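Local structure of putative acyl-[acyl-carrier-protein]--UDP-N-acetylglucosamine O-acyltransferase (Bacteroides fragilis, 4R36) at residues A[142-147]-A[160-165]; A[26-31]-A[38-43]; A[86-91]-A[114-119]. The protein probably transfers an acyl chain from acyl carrier protein to UDP-N-acetylglucosamine, working as a trimer of left-handed parallel beta-helices. All coordinates share one frame; numbering follows the deposited sequence.

Contact 1: residues A[142-147]-A[160-165]; sequences IGNGCI and IDDNAI
Residues 142-147 and 160-165 run parallel as stacked corners of the hexapeptide-repeat left-handed beta-helix, bridged at both ends where Ile142 pairs with Ile160 and Ile147 with Ile165. Between those bridges the backbones keep bonding round the corner: Asn163 N bonds Asn144 O (2.9 Å), and Ile147 N reaches Ala164 O. Gly143 N bonds Ile160 O; at Asn144 a side chain takes over. Asp162 OD1 takes the N-H of Asn144 at 2.8 Å, met from 53° above the carboxylate plane. The same OD1 of Asp162 lies 3.3 Å from Gly143 CA, against a residue with no side chain, as suits so close an approach. The Asn144 amide runs beside Asp162, its plane turned 47° from the carboxylate, and adds a weak bond from ND2 to OD2; its OD1 is held by Asn126 N of the coil before. Gly145 and Asn163 both turn with positive phi, a shape that glycine and asparagine tolerate well. Water links them, accepting from Asn163 ND2 and donating to Gly145 O. Inward, Cys146 SG sits beside its own backbone N (chi1 -62°), a setting that lays the sulfur on Ile160 CG2 (3.7 Å) and close to Asp161 O. Ile142 and Ile160 point the same way, CG1 against CG1, and both touch Met154 of strand 153-154. Gly145, Cys146 and Ile147 line the pocket of a bound 2-(2-methoxyethoxy)ethanol. The paired corners connect strands 141-142 and 159-160 of one sheet to 147-148 and 165-166 of the next, and Ile147 packs on Leu89 of the second subunit.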
loop_
_atom_site.group_PDB
_atom_site.type_symbol
_atom_site.label_atom_id
_atom_site.label_comp_id
_atom_site.label_asym_id
_atom_site.label_seq_id
_atom_site.Cartn_x
_atom_site.Cartn_y
_atom_site.Cartn_z
ATOM N N ILE A 142 11.897 -15.298 5.069
ATOM C CA ILE A 142 11.174 -15.071 6.309
ATOM C C ILE A 142 11.261 -16.328 7.129
ATOM O O ILE A 142 11.052 -17.432 6.595
ATOM C CB ILE A 142 9.710 -14.678 6.056
ATOM C CG1 ILE A 142 9.686 -13.384 5.230
ATOM C CG2 ILE A 142 8.946 -14.507 7.332
ATOM C CD1 ILE A 142 8.272 -12.866 4.944
ATOM N N GLY A 143 11.563 -16.176 8.419
ATOM C CA GLY A 143 11.595 -17.332 9.350
ATOM C C GLY A 143 10.216 -17.784 9.828
ATOM O O GLY A 143 9.284 -17.978 8.994
ATOM N N ASN A 144 10.103 -17.959 11.146
ATOM C CA ASN A 144 8.945 -18.571 11.785
ATOM C C ASN A 144 8.385 -17.672 12.797
ATOM O O ASN A 144 9.111 -16.882 13.454
ATOM C CB ASN A 144 9.332 -19.879 12.492
ATOM C CG ASN A 144 10.125 -20.779 11.600
ATOM O OD1 ASN A 144 9.690 -21.174 10.494
ATOM N ND2 ASN A 144 11.301 -21.148 12.067
ATOM N N GLY A 145 7.079 -17.755 12.967
ATOM C CA GLY A 145 6.458 -17.030 14.071
ATOM C C GLY A 145 6.368 -15.501 13.915
ATOM O O GLY A 145 6.159 -14.806 14.898
ATOM N N CYS A 146 6.482 -15.003 12.708
ATOM C CA CYS A 146 6.504 -13.554 12.404
ATOM C C CYS A 146 5.111 -13.050 12.095
ATOM O O CYS A 146 4.225 -13.773 11.626
ATOM C CB CYS A 146 7.435 -13.249 11.198
ATOM S SG CYS A 146 9.162 -13.678 11.468
ATOM N N ILE A 147 4.897 -11.790 12.369
ATOM C CA ILE A 147 3.696 -11.089 11.952
ATOM C C ILE A 147 4.156 -9.912 11.129
ATOM O O ILE A 147 5.020 -9.100 11.612
ATOM C CB ILE A 147 2.950 -10.576 13.197
ATOM C CG1 ILE A 147 2.496 -11.773 14.082
ATOM C CG2 ILE A 147 1.784 -9.744 12.751
ATOM C CD1 ILE A 147 1.828 -11.355 15.380
ATOM N N ILE A 160 14.365 -12.101 7.455
ATOM C CA ILE A 160 13.641 -11.809 8.685
ATOM C C ILE A 160 13.822 -13.047 9.587
ATOM O O ILE A 160 13.479 -14.174 9.204
ATOM C CB ILE A 160 12.136 -11.558 8.513
ATOM C CG1 ILE A 160 11.728 -10.612 7.395
ATOM C CG2 ILE A 160 11.426 -11.275 9.862
ATOM C CD1 ILE A 160 12.132 -9.237 7.487
ATOM N N ASP A 161 14.367 -12.797 10.767
ATOM C CA ASP A 161 14.598 -13.852 11.774
ATOM C C ASP A 161 13.276 -14.195 12.486
ATOM O O ASP A 161 12.293 -13.479 12.379
ATOM C CB ASP A 161 15.647 -13.440 12.806
ATOM C CG ASP A 161 17.049 -13.292 12.245
ATOM O OD1 ASP A 161 17.302 -13.324 11.004
ATOM O OD2 ASP A 161 17.988 -13.033 13.069
ATOM N N ASP A 162 13.275 -15.245 13.281
ATOM C CA ASP A 162 12.047 -15.659 13.930
ATOM C C ASP A 162 11.437 -14.653 14.883
ATOM O O ASP A 162 12.125 -13.908 15.612
ATOM C CB ASP A 162 12.311 -16.948 14.688
ATOM C CG ASP A 162 12.649 -18.123 13.752
ATOM O OD1 ASP A 162 12.596 -18.010 12.470
ATOM O OD2 ASP A 162 13.102 -19.170 14.306
ATOM N N ASN A 163 10.136 -14.699 14.986
ATOM C CA ASN A 163 9.389 -13.964 16.009
ATOM C C ASN A 163 9.347 -12.433 15.894
ATOM O O ASN A 163 9.140 -11.746 16.871
ATOM C CB ASN A 163 9.787 -14.374 17.439
ATOM C CG ASN A 163 9.877 -15.867 17.621
ATOM O OD1 ASN A 163 10.921 -16.411 17.941
ATOM N ND2 ASN A 163 8.800 -16.517 17.343
ATOM N N ALA A 164 9.527 -11.897 14.707
ATOM C CA ALA A 164 9.546 -10.480 14.524
ATOM C C ALA A 164 8.114 -10.008 14.337
ATOM O O ALA A 164 7.280 -10.763 13.869
ATOM C CB ALA A 164 10.368 -10.130 13.266
ATOM N N ILE A 165 7.840 -8.792 14.760
ATOM C CA ILE A 165 6.591 -8.133 14.514
ATOM C C ILE A 165 6.837 -6.861 13.740
ATOM O O ILE A 165 7.513 -5.959 14.209
ATOM C CB ILE A 165 5.801 -7.832 15.787
ATOM C CG1 ILE A 165 5.478 -9.157 16.477
ATOM C CG2 ILE A 165 4.522 -7.085 15.430
ATOM C CD1 ILE A 165 4.709 -9.000 17.756
HETATM O O HOH W 1 5.687 -12.418 15.894
HETATM O O HOH W 2 6.127 -15.753 17.347
#

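Contact 2: residues A[26-31]-A[38-43]; sequences AYIHPE and VEIAPF
Ala26 opens the contact, its methyl set between two parts of residues 38-43: Ala26 CB lies 3.7 Å from Ile40 CG2 and 3.6 Å from Ala41 O. A small residue suits this place, because the two backbones come close here, with the CA atoms of Ala26 and Pro42 4.6 Å apart. No hydrogen bond joins the segments, and the contact is mostly apolar. Tyr27 then turns its ring outward, CG anti to the backbone N (chi1 173°), where it meets the ring of Tyr45 with the planes about 15° apart and packs on Phe43 of the third subunit. Ile28 brings the chain back inside. Its side chain and that of Ile40 reach toward each other across the interior and meet tip to tip, CD1 to CD1 at 3.8 Å. In Ile28 the outer chain is extended (chi2 -179°), which carries CD1 far enough to close the distance between two different walls. Ile34 of strand 33-34 touches both isoleucines, so all three walls contribute to this apolar cluster; branched aliphatic side chains fill such a narrow interior well. The chain turns away at His29, whose ND1 accepts from Glu31 N. Strand 27-28 and strand 39-40 belong to separate sheets, and each bonds through its backbone to the following coil, Tyr27 to Val44 and Ile46, Glu39 to Asn56 and Ile58. Side chains meeting across a triangular interior, with the strands' backbone bonds passing from coil to coil, are the hallmark of the left-handed parallel beta-helix, here near its N-terminal end.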
loop_
_atom_site.group_PDB
_atom_site.type_symbol
_atom_site.label_atom_id
_atom_site.label_comp_id
_atom_site.label_asym_id
_atom_site.label_seq_id
_atom_site.Cartn_x
_atom_site.Cartn_y
_atom_site.Cartn_z
ATOM N N ALA A 26 -12.482 -24.253 -9.795
ATOM C CA ALA A 26 -11.045 -23.990 -9.783
ATOM C C ALA A 26 -10.445 -24.509 -11.049
ATOM O O ALA A 26 -10.978 -25.470 -11.611
ATOM C CB ALA A 26 -10.411 -24.690 -8.588
ATOM N N TYR A 27 -9.348 -23.912 -11.490
ATOM C CA TYR A 27 -8.513 -24.429 -12.519
ATOM C C TYR A 27 -7.256 -24.996 -11.834
ATOM O O TYR A 27 -6.520 -24.289 -11.118
ATOM C CB TYR A 27 -8.170 -23.401 -13.594
ATOM C CG TYR A 27 -7.148 -23.991 -14.544
ATOM C CD1 TYR A 27 -7.535 -24.707 -15.669
ATOM C CD2 TYR A 27 -5.796 -23.963 -14.218
ATOM C CE1 TYR A 27 -6.572 -25.330 -16.489
ATOM C CE2 TYR A 27 -4.852 -24.566 -14.988
ATOM C CZ TYR A 27 -5.231 -25.251 -16.129
ATOM O OH TYR A 27 -4.268 -25.848 -16.913
ATOM N N ILE A 28 -7.025 -26.298 -12.018
ATOM C CA ILE A 28 -5.882 -27.005 -11.478
ATOM C C ILE A 28 -5.200 -27.791 -12.563
ATOM O O ILE A 28 -5.800 -28.702 -13.132
ATOM C CB ILE A 28 -6.260 -27.932 -10.349
ATOM C CG1 ILE A 28 -7.078 -27.148 -9.341
ATOM C CG2 ILE A 28 -5.027 -28.560 -9.723
ATOM C CD1 ILE A 28 -7.515 -27.928 -8.117
ATOM N N HIS A 29 -3.956 -27.411 -12.876
ATOM C CA HIS A 29 -3.219 -28.113 -13.881
ATOM C C HIS A 29 -3.015 -29.577 -13.470
ATOM O O HIS A 29 -2.706 -29.857 -12.320
ATOM C CB HIS A 29 -1.901 -27.426 -14.149
ATOM C CG HIS A 29 -1.215 -27.898 -15.397
ATOM N ND1 HIS A 29 -0.556 -29.098 -15.460
ATOM C CD2 HIS A 29 -1.024 -27.298 -16.589
ATOM C CE1 HIS A 29 0.013 -29.225 -16.636
ATOM N NE2 HIS A 29 -0.287 -28.159 -17.351
ATOM N N PRO A 30 -3.210 -30.515 -14.432
ATOM C CA PRO A 30 -3.139 -31.909 -14.061
ATOM C C PRO A 30 -1.803 -32.314 -13.455
ATOM O O PRO A 30 -1.795 -33.232 -12.715
ATOM C CB PRO A 30 -3.436 -32.691 -15.406
ATOM C CG PRO A 30 -3.460 -31.710 -16.466
ATOM C CD PRO A 30 -3.595 -30.318 -15.856
ATOM N N GLU A 31 -0.709 -31.610 -13.725
ATOM C CA GLU A 31 0.595 -31.925 -13.143
ATOM C C GLU A 31 0.827 -31.406 -11.732
ATOM O O GLU A 31 1.791 -31.781 -11.107
ATOM C CB GLU A 31 1.716 -31.398 -14.048
ATOM C CG GLU A 31 1.915 -32.152 -15.381
ATOM C CD GLU A 31 2.872 -31.416 -16.332
ATOM O OE1 GLU A 31 3.768 -30.642 -15.874
ATOM O OE2 GLU A 31 2.700 -31.534 -17.550
ATOM N N VAL A 38 -7.211 -30.956 1.314
ATOM C CA VAL A 38 -6.988 -29.617 0.751
ATOM C C VAL A 38 -8.287 -29.089 0.216
ATOM O O VAL A 38 -8.946 -29.714 -0.632
ATOM C CB VAL A 38 -5.903 -29.629 -0.351
ATOM C CG1 VAL A 38 -5.774 -28.273 -1.064
ATOM C CG2 VAL A 38 -4.556 -30.024 0.242
ATOM N N GLU A 39 -8.708 -27.944 0.739
ATOM C CA GLU A 39 -9.877 -27.251 0.262
ATOM C C GLU A 39 -9.476 -26.139 -0.749
ATOM O O GLU A 39 -8.630 -25.291 -0.427
ATOM C CB GLU A 39 -10.596 -26.678 1.441
ATOM C CG GLU A 39 -11.811 -25.905 1.104
ATOM C CD GLU A 39 -12.440 -25.273 2.344
ATOM O OE1 GLU A 39 -12.341 -25.847 3.453
ATOM O OE2 GLU A 39 -12.999 -24.199 2.189
ATOM N N ILE A 40 -10.072 -26.174 -1.943
ATOM C CA ILE A 40 -9.817 -25.255 -3.009
ATOM C C ILE A 40 -11.138 -24.692 -3.467
ATOM O O ILE A 40 -12.041 -25.409 -3.893
ATOM C CB ILE A 40 -9.007 -25.871 -4.122
ATOM C CG1 ILE A 40 -7.709 -26.420 -3.553
ATOM C CG2 ILE A 40 -8.778 -24.887 -5.235
ATOM C CD1 ILE A 40 -6.839 -27.178 -4.492
ATOM N N ALA A 41 -11.267 -23.378 -3.367
ATOM C CA ALA A 41 -12.421 -22.659 -3.733
ATOM C C ALA A 41 -12.520 -22.377 -5.247
ATOM O O ALA A 41 -11.585 -22.552 -5.960
ATOM C CB ALA A 41 -12.470 -21.321 -2.936
ATOM N N PRO A 42 -13.703 -21.891 -5.717
ATOM C CA PRO A 42 -13.881 -21.460 -7.113
ATOM C C PRO A 42 -12.878 -20.377 -7.491
ATOM O O PRO A 42 -12.488 -19.543 -6.644
ATOM C CB PRO A 42 -15.291 -20.881 -7.134
ATOM C CG PRO A 42 -15.984 -21.601 -6.011
ATOM C CD PRO A 42 -14.959 -21.806 -4.952
ATOM N N PHE A 43 -12.455 -20.415 -8.740
ATOM C CA PHE A 43 -11.696 -19.339 -9.352
ATOM C C PHE A 43 -10.258 -19.286 -8.847
ATOM O O PHE A 43 -9.563 -18.382 -9.169
ATOM C CB PHE A 43 -12.452 -17.967 -9.225
ATOM C CG PHE A 43 -13.969 -18.093 -9.459
ATOM C CD1 PHE A 43 -14.453 -18.783 -10.559
ATOM C CD2 PHE A 43 -14.875 -17.566 -8.572
ATOM C CE1 PHE A 43 -15.843 -18.899 -10.758
ATOM C CE2 PHE A 43 -16.241 -17.628 -8.763
ATOM C CZ PHE A 43 -16.726 -18.326 -9.859
#

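Contact 3: residues A[86-91]-A[114-119]; sequences PQDLKF and RGTAAK
Phe91 and Arg114 cross at about a right angle where two loops that leave the left-handed beta-helix lie against each other. The ring and guanidinium planes stand 85° apart: Phe91 CZ comes over one face of the guanidinium, while Arg114 NH2 lies at the ring's edge, 3.9 Å from Phe91 CZ. This is not the face-on geometry of a cation-pi stack. Arg114 NH1 bonds to Ser96 OG and Glu94 O, which fixes the group in place. One ring face of Phe91 is packed by Pro86 CD, centred 3.7 Å above the plane. Proline is well placed here, since its compact ring also meets the other loop: Pro86 CG rests against both Gly115 O (3.2 Å) and Thr116 CG2 (3.4 Å). The Thr116 methyl is beside the backbone N and faces that ring, leaving OG1 (chi1 67°) to accept the N-H of Ala118 in an ST turn and to pair with Asp139. Asp88 crosses Thr116 roughly perpendicularly and heads an Asx turn. It lies next to His138, which, like Leu89 and Lys90, binds UDP-N-acetylglucosamine in this protein, consistent with the turn shaping that site. Lys90 N and NZ grip Asp88 OD1 from opposite faces of the carboxylate, the salt bridge from NZ measuring 3.0 Å. A water donates both to Asp88 OD2 at 2.7 Å and to Thr116 OG1 at 2.8 Å.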
loop_
_atom_site.group_PDB
_atom_site.type_symbol
_atom_site.label_atom_id
_atom_site.label_comp_id
_atom_site.label_asym_id
_atom_site.label_seq_id
_atom_site.Cartn_x
_atom_site.Cartn_y
_atom_site.Cartn_z
ATOM N N PRO A 86 10.044 -12.855 -10.592
ATOM C CA PRO A 86 10.581 -11.703 -9.943
ATOM C C PRO A 86 10.217 -10.383 -10.630
ATOM O O PRO A 86 10.098 -10.296 -11.836
ATOM C CB PRO A 86 12.099 -11.922 -10.017
ATOM C CG PRO A 86 12.285 -13.406 -10.074
ATOM C CD PRO A 86 11.044 -13.941 -10.737
ATOM N N GLN A 87 10.092 -9.339 -9.844
ATOM C CA GLN A 87 9.988 -8.025 -10.353
ATOM C C GLN A 87 11.392 -7.472 -10.744
ATOM O O GLN A 87 11.499 -6.527 -11.458
ATOM C CB GLN A 87 9.240 -7.125 -9.353
ATOM C CG GLN A 87 7.771 -7.519 -9.146
ATOM C CD GLN A 87 7.060 -6.601 -8.192
ATOM O OE1 GLN A 87 7.611 -6.165 -7.194
ATOM N NE2 GLN A 87 5.834 -6.428 -8.413
ATOM N N ASP A 88 12.441 -8.148 -10.385
ATOM C CA ASP A 88 13.832 -7.826 -10.801
ATOM C C ASP A 88 14.060 -7.929 -12.316
ATOM O O ASP A 88 13.974 -9.000 -12.881
ATOM C CB ASP A 88 14.714 -8.834 -10.070
ATOM C CG ASP A 88 16.192 -8.543 -10.180
ATOM O OD1 ASP A 88 16.575 -7.605 -10.935
ATOM O OD2 ASP A 88 16.932 -9.267 -9.511
ATOM N N LEU A 89 14.427 -6.830 -12.952
ATOM C CA LEU A 89 14.730 -6.858 -14.360
ATOM C C LEU A 89 15.984 -7.651 -14.691
ATOM O O LEU A 89 16.214 -7.930 -15.847
ATOM C CB LEU A 89 14.834 -5.457 -14.928
ATOM C CG LEU A 89 13.447 -4.781 -14.858
ATOM C CD1 LEU A 89 13.555 -3.292 -15.090
ATOM C CD2 LEU A 89 12.431 -5.424 -15.836
ATOM N N LYS A 90 16.782 -8.026 -13.690
ATOM C CA LYS A 90 17.884 -8.961 -13.937
ATOM C C LYS A 90 17.434 -10.401 -14.166
ATOM O O LYS A 90 18.216 -11.241 -14.633
ATOM C CB LYS A 90 18.903 -8.900 -12.816
ATOM C CG LYS A 90 19.594 -7.546 -12.715
ATOM C CD LYS A 90 20.732 -7.559 -11.707
ATOM C CE LYS A 90 20.322 -8.012 -10.316
ATOM N NZ LYS A 90 19.249 -7.142 -9.724
ATOM N N PHE A 91 16.163 -10.702 -13.875
ATOM C CA PHE A 91 15.634 -12.032 -14.096
ATOM C C PHE A 91 15.652 -12.337 -15.585
ATOM O O PHE A 91 15.209 -11.522 -16.358
ATOM C CB PHE A 91 14.207 -12.133 -13.563
ATOM C CG PHE A 91 13.550 -13.433 -13.776
ATOM C CD1 PHE A 91 13.899 -14.524 -13.015
ATOM C CD2 PHE A 91 12.488 -13.550 -14.702
ATOM C CE1 PHE A 91 13.264 -15.758 -13.217
ATOM C CE2 PHE A 91 11.844 -14.769 -14.879
ATOM C CZ PHE A 91 12.221 -15.883 -14.107
ATOM N N ARG A 114 8.655 -15.817 -6.890
ATOM C CA ARG A 114 9.731 -16.754 -6.916
ATOM C C ARG A 114 11.086 -16.125 -7.062
ATOM O O ARG A 114 11.242 -14.895 -7.312
ATOM C CB ARG A 114 9.491 -17.848 -7.986
ATOM C CG ARG A 114 9.516 -17.467 -9.458
ATOM C CD ARG A 114 9.133 -18.760 -10.209
ATOM N NE ARG A 114 9.038 -18.670 -11.668
ATOM C CZ ARG A 114 10.010 -18.943 -12.549
ATOM N NH1 ARG A 114 11.224 -19.197 -12.183
ATOM N NH2 ARG A 114 9.756 -18.880 -13.850
ATOM N N GLY A 115 12.103 -16.944 -6.908
ATOM C CA GLY A 115 13.495 -16.451 -6.827
ATOM C C GLY A 115 14.170 -16.074 -8.169
ATOM O O GLY A 115 13.583 -16.217 -9.241
ATOM N N THR A 116 15.413 -15.607 -8.070
ATOM C CA THR A 116 16.269 -15.337 -9.230
ATOM C C THR A 116 17.541 -16.207 -9.084
ATOM O O THR A 116 17.741 -16.860 -8.063
ATOM C CB THR A 116 16.731 -13.888 -9.305
ATOM O OG1 THR A 116 17.624 -13.585 -8.210
ATOM C CG2 THR A 116 15.584 -12.941 -9.348
ATOM N N ALA A 117 18.444 -16.122 -10.055
ATOM C CA ALA A 117 19.732 -16.818 -9.976
ATOM C C ALA A 117 20.571 -16.384 -8.788
ATOM O O ALA A 117 21.496 -17.057 -8.401
ATOM C CB ALA A 117 20.524 -16.578 -11.250
ATOM N N ALA A 118 20.303 -15.218 -8.232
ATOM C CA ALA A 118 21.029 -14.773 -7.020
ATOM C C ALA A 118 20.954 -15.744 -5.856
ATOM O O ALA A 118 21.833 -15.719 -5.001
ATOM C CB ALA A 118 20.495 -13.377 -6.554
ATOM N N LYS A 119 19.860 -16.490 -5.763
ATOM C CA LYS A 119 19.663 -17.521 -4.785
ATOM C C LYS A 119 18.835 -18.662 -5.392
ATOM O O LYS A 119 19.301 -19.794 -5.467
ATOM C CB LYS A 119 18.973 -16.999 -3.493
ATOM C CG LYS A 119 18.876 -18.078 -2.423
ATOM C CD LYS A 119 18.226 -17.627 -1.125
ATOM C CE LYS A 119 18.046 -18.797 -0.195
ATOM N NZ LYS A 119 17.464 -18.435 1.132
HETATM O O HOH W 3 18.749 -11.172 -8.935
#

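Contacts 1 and 2 both belong to the coils of the beta-helix, but in different directions: contact 1 stacks equivalent corners of adjacent coils, whereas contact 2 spans the interior within a single coil. Their chemistry follows, backbone bonds and a carboxylate in the first, chiefly hydrocarbon, with no hydrogen bond across, in the second. Contact 3 joins loops outside the coils and mixes a packed proline and aromatic with charged groups and water. It is largely buried, while the other two are partly so. Contact 2 lies far from the annotated sites, about 29 Å between centres from contact 1. Contacts 1 and 3 also meet between subunits, through Ile147 and Leu89 of neighbouring chains.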